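Local coordinates for sgbp-b (Bacteroides uniformis, PDB 7K44), which probably binds xyloglucan at the cell surface, as a surface glycan-binding protein of a polysaccharide utilization locus in this gut bacterium, at residues D241-S252 / P370-N379. Sequence-based numbering, arbitrary orientation. Where two conformers were deposited one is given.
Sequences DGKCYSISGELS and PYNIEMYFDN. With CA (calcium ion), chain B.
D241 and N379 meet through a single side-chain bond: ND2 of N379 gives a nearly straight hydrogen bond (3.0 Å, 168°) to OD2 of D241 on its anti side, with carboxylate and amide planes turned 71° apart. N379 OD1 accepts from a water that is itself a calcium ligand, so this amide, a second-shell group, joins the D241 carboxylate to a water of the calcium's first shell. With an alanine here in place of N379, the D241 carboxylate is likely to be freer to turn and the calcium-bound water to lose this acceptor.

The calcium ion itself is held by the backbone oxygens of D241 and K243 and, in bidentate fashion, by D378, whose OD1 and OD2 each lie 2.5 Å from the metal; N213 and D215 complete the site. D378 OD2 also takes a hydrogen bond from a second water, which accepts from D241 N.

C244 SG lies obliquely to the Y376 ring, 5.2 Å from its centroid, a sulfur-aromatic contact, and S246 CB lies 3.5 Å from CE2 of the same ring. From Y245 to L251 the backbones pair antiparallel, beginning with reciprocal bonds between Y245 and F377. On the face packed against strands 255-264 and 357-364 of the opposite sheet, I247 CG1, anti to its carbonyl carbon (chi1 -70°), reaches F377 CE1 at 4.2 Å. G249 keeps the pairing going through a corner, its O accepting from I373 N. Beyond it, L251 CB packs 3.9 Å from I373 CG1. The whole is an antiparallel strand pair within a two-sheet beta-sandwich, its end pinned by calcium, in the family's xyloglucan-binding domain.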
loop_
_atom_site.group_PDB
_atom_site.type_symbol
_atom_site.label_atom_id
_atom_site.label_comp_id
_atom_site.label_asym_id
_atom_site.label_seq_id
_atom_site.Cartn_x
_atom_site.Cartn_y
_atom_site.Cartn_z
ATOM N N ASP A 241 -11.369 1.363 14.204
ATOM C CA ASP A 241 -12.666 1.008 13.639
ATOM C C ASP A 241 -13.501 0.483 14.799
ATOM O O ASP A 241 -13.545 -0.713 15.080
ATOM C CB ASP A 241 -12.474 -0.044 12.554
ATOM C CG ASP A 241 -13.746 -0.343 11.794
ATOM O OD1 ASP A 241 -14.822 0.155 12.194
ATOM O OD2 ASP A 241 -13.670 -1.092 10.790
ATOM N N GLY A 242 -14.160 1.392 15.512
ATOM C CA GLY A 242 -14.857 0.937 16.698
ATOM C C GLY A 242 -13.883 0.378 17.715
ATOM O O GLY A 242 -12.776 0.894 17.908
ATOM N N LYS A 243 -14.299 -0.687 18.377
ATOM C CA LYS A 243 -13.471 -1.328 19.387
ATOM C C LYS A 243 -12.403 -2.194 18.738
ATOM O O LYS A 243 -12.670 -2.901 17.764
ATOM C CB LYS A 243 -14.360 -2.194 20.273
ATOM C CG LYS A 243 -13.666 -2.811 21.451
ATOM C CD LYS A 243 -14.666 -3.604 22.291
ATOM C CE LYS A 243 -15.822 -2.733 22.731
ATOM N NZ LYS A 243 -16.692 -3.469 23.691
ATOM N N CYS A 244 -11.178 -2.103 19.251
ATOM C CA CYS A 244 -10.106 -3.039 18.926
ATOM C C CYS A 244 -9.595 -3.621 20.237
ATOM O O CYS A 244 -10.022 -3.210 21.317
ATOM C CB CYS A 244 -8.982 -2.370 18.123
ATOM S SG CYS A 244 -8.014 -1.152 19.011
ATOM N N TYR A 245 -8.729 -4.628 20.164
ATOM C CA TYR A 245 -8.140 -5.216 21.362
ATOM C C TYR A 245 -6.639 -4.989 21.395
ATOM O O TYR A 245 -5.954 -5.086 20.370
ATOM C CB TYR A 245 -8.481 -6.712 21.574
ATOM C CG TYR A 245 -9.697 -6.886 22.455
ATOM C CD1 TYR A 245 -10.963 -6.595 21.970
ATOM C CD2 TYR A 245 -9.573 -7.283 23.784
ATOM C CE1 TYR A 245 -12.091 -6.730 22.762
ATOM C CE2 TYR A 245 -10.710 -7.423 24.599
ATOM C CZ TYR A 245 -11.959 -7.139 24.079
ATOM O OH TYR A 245 -13.101 -7.237 24.847
ATOM N N SER A 246 -6.145 -4.625 22.570
ATOM C CA SER A 246 -4.728 -4.423 22.811
ATOM C C SER A 246 -4.113 -5.605 23.541
ATOM O O SER A 246 -4.763 -6.265 24.361
ATOM C CB SER A 246 -4.496 -3.144 23.620
ATOM O OG SER A 246 -4.928 -3.291 24.959
ATOM N N ILE A 247 -2.850 -5.877 23.219
ATOM C CA ILE A 247 -1.958 -6.709 24.022
ATOM C C ILE A 247 -0.838 -5.793 24.494
ATOM O O ILE A 247 -0.150 -5.179 23.670
ATOM C CB ILE A 247 -1.376 -7.862 23.189
ATOM C CG1 ILE A 247 -2.464 -8.883 22.862
ATOM C CG2 ILE A 247 -0.206 -8.516 23.906
ATOM C CD1 ILE A 247 -2.876 -9.732 24.038
ATOM N N SER A 248 -0.655 -5.677 25.811
ATOM C CA SER A 248 0.309 -4.693 26.291
ATOM C C SER A 248 0.837 -5.098 27.657
ATOM O O SER A 248 0.185 -5.833 28.403
ATOM C CB SER A 248 -0.290 -3.283 26.347
ATOM O OG SER A 248 -1.208 -3.172 27.417
ATOM N N GLY A 249 2.025 -4.588 27.978
ATOM C CA GLY A 249 2.627 -4.765 29.282
ATOM C C GLY A 249 4.097 -5.083 29.155
ATOM O O GLY A 249 4.692 -4.957 28.088
ATOM N N GLU A 250 4.697 -5.514 30.262
ATOM C CA GLU A 250 6.112 -5.853 30.290
ATOM C C GLU A 250 6.264 -7.357 30.102
ATOM O O GLU A 250 5.683 -8.145 30.856
ATOM C CB GLU A 250 6.768 -5.398 31.594
ATOM C CG GLU A 250 8.278 -5.554 31.597
ATOM C CD GLU A 250 8.909 -5.031 32.871
ATOM O OE1 GLU A 250 8.725 -3.835 33.176
ATOM O OE2 GLU A 250 9.577 -5.820 33.573
ATOM N N LEU A 251 7.045 -7.743 29.099
ATOM C CA LEU A 251 7.235 -9.136 28.710
ATOM C C LEU A 251 8.661 -9.523 29.065
ATOM O O LEU A 251 9.613 -9.047 28.441
ATOM C CB LEU A 251 6.984 -9.301 27.210
ATOM C CG LEU A 251 7.233 -10.676 26.585
ATOM C CD1 LEU A 251 6.572 -11.806 27.391
ATOM C CD2 LEU A 251 6.741 -10.683 25.133
ATOM N N SER A 252 8.806 -10.381 30.067
ATOM C CA SER A 252 10.119 -10.744 30.570
ATOM C C SER A 252 10.799 -11.745 29.643
ATOM O O SER A 252 10.204 -12.287 28.705
ATOM C CB SER A 252 9.987 -11.366 31.956
ATOM O OG SER A 252 9.265 -12.581 31.862
ATOM N N PRO A 370 13.786 -7.513 29.648
ATOM C CA PRO A 370 12.346 -7.421 29.372
ATOM C C PRO A 370 12.028 -6.406 28.270
ATOM O O PRO A 370 12.856 -5.544 27.960
ATOM C CB PRO A 370 11.763 -6.953 30.706
ATOM C CG PRO A 370 12.883 -6.231 31.377
ATOM C CD PRO A 370 14.141 -6.921 30.950
ATOM N N TYR A 371 10.847 -6.528 27.674
ATOM C CA TYR A 371 10.399 -5.636 26.616
ATOM C C TYR A 371 9.060 -5.028 26.993
ATOM O O TYR A 371 8.175 -5.721 27.508
ATOM C CB TYR A 371 10.158 -6.406 25.326
ATOM C CG TYR A 371 11.385 -6.907 24.626
ATOM C CD1 TYR A 371 12.215 -6.028 23.933
ATOM C CD2 TYR A 371 11.700 -8.253 24.610
ATOM C CE1 TYR A 371 13.334 -6.483 23.266
ATOM C CE2 TYR A 371 12.821 -8.718 23.944
ATOM C CZ TYR A 371 13.635 -7.822 23.272
ATOM O OH TYR A 371 14.748 -8.282 22.603
ATOM N N ASN A 372 8.905 -3.738 26.723
ATOM C CA ASN A 372 7.595 -3.109 26.803
ATOM C C ASN A 372 6.850 -3.383 25.500
ATOM O O ASN A 372 7.357 -3.086 24.414
ATOM C CB ASN A 372 7.739 -1.607 27.041
ATOM C CG ASN A 372 6.408 -0.884 27.006
ATOM O OD1 ASN A 372 5.416 -1.359 27.562
ATOM N ND2 ASN A 372 6.375 0.266 26.341
ATOM N N ILE A 373 5.659 -3.965 25.608
ATOM C CA ILE A 373 4.844 -4.350 24.461
ATOM C C ILE A 373 3.587 -3.493 24.448
ATOM O O ILE A 373 2.965 -3.276 25.493
ATOM C CB ILE A 373 4.464 -5.842 24.569
ATOM C CG1 ILE A 373 5.717 -6.717 24.620
ATOM C CG2 ILE A 373 3.524 -6.250 23.424
ATOM C CD1 ILE A 373 6.620 -6.606 23.392
ATOM N N GLU A 374 3.199 -3.021 23.261
ATOM C CA GLU A 374 1.928 -2.313 23.123
ATOM C C GLU A 374 1.472 -2.446 21.676
ATOM O O GLU A 374 2.061 -1.829 20.781
ATOM C CB GLU A 374 2.066 -0.843 23.526
ATOM C CG GLU A 374 0.759 -0.061 23.403
ATOM C CD GLU A 374 0.941 1.442 23.574
ATOM O OE1 GLU A 374 2.049 1.878 23.949
ATOM O OE2 GLU A 374 -0.023 2.191 23.308
ATOM N N MET A 375 0.428 -3.240 21.451
ATOM C CA MET A 375 -0.026 -3.568 20.106
ATOM C C MET A 375 -1.541 -3.684 20.118
ATOM O O MET A 375 -2.141 -4.011 21.146
ATOM C CB MET A 375 0.579 -4.893 19.633
ATOM C CG MET A 375 2.091 -4.973 19.755
ATOM S SD MET A 375 2.656 -6.666 19.569
ATOM C CE MET A 375 1.851 -7.027 18.025
ATOM N N TYR A 376 -2.152 -3.444 18.960
ATOM C CA TYR A 376 -3.600 -3.432 18.802
ATOM C C TYR A 376 -3.980 -4.218 17.556
ATOM O O TYR A 376 -3.266 -4.194 16.545
ATOM C CB TYR A 376 -4.128 -1.988 18.670
ATOM C CG TYR A 376 -3.672 -1.084 19.791
ATOM C CD1 TYR A 376 -2.425 -0.478 19.762
ATOM C CD2 TYR A 376 -4.478 -0.884 20.893
ATOM C CE1 TYR A 376 -1.994 0.327 20.814
ATOM C CE2 TYR A 376 -4.066 -0.072 21.939
ATOM C CZ TYR A 376 -2.822 0.518 21.895
ATOM O OH TYR A 376 -2.428 1.312 22.957
ATOM N N PHE A 377 -5.137 -4.879 17.623
ATOM C CA PHE A 377 -5.592 -5.797 16.586
ATOM C C PHE A 377 -7.069 -5.558 16.295
ATOM O O PHE A 377 -7.864 -5.325 17.216
ATOM C CB PHE A 377 -5.459 -7.250 17.076
ATOM C CG PHE A 377 -4.054 -7.682 17.345
ATOM C CD1 PHE A 377 -3.468 -7.474 18.583
ATOM C CD2 PHE A 377 -3.317 -8.313 16.350
ATOM C CE1 PHE A 377 -2.165 -7.885 18.816
ATOM C CE2 PHE A 377 -2.016 -8.716 16.584
ATOM C CZ PHE A 377 -1.443 -8.493 17.814
ATOM N N ASP A 378 -7.457 -5.674 15.023
ATOM C CA ASP A 378 -8.854 -5.512 14.642
ATOM C C ASP A 378 -9.075 -6.105 13.260
ATOM O O ASP A 378 -8.131 -6.384 12.506
ATOM C CB ASP A 378 -9.239 -4.022 14.638
ATOM C CG ASP A 378 -10.742 -3.764 14.849
ATOM O OD1 ASP A 378 -11.591 -4.689 14.909
ATOM O OD2 ASP A 378 -11.063 -2.557 14.953
ATOM N N ASN A 379 -10.352 -6.273 12.927
ATOM C CA ASN A 379 -10.798 -6.530 11.553
ATOM C C ASN A 379 -10.155 -7.774 10.941
ATOM O O ASN A 379 -9.519 -7.710 9.892
ATOM C CB ASN A 379 -10.605 -5.297 10.668
ATOM C CG ASN A 379 -11.661 -4.245 10.916
ATOM O OD1 ASN A 379 -12.744 -4.554 11.411
ATOM N ND2 ASN A 379 -11.362 -3.000 10.545
HETATM CA CA CA B . -13.416 -3.030 15.558
HETATM O O HOH W 1 -9.400 -0.558 14.881
HETATM O O HOH W 2 -14.083 -3.156 13.247
#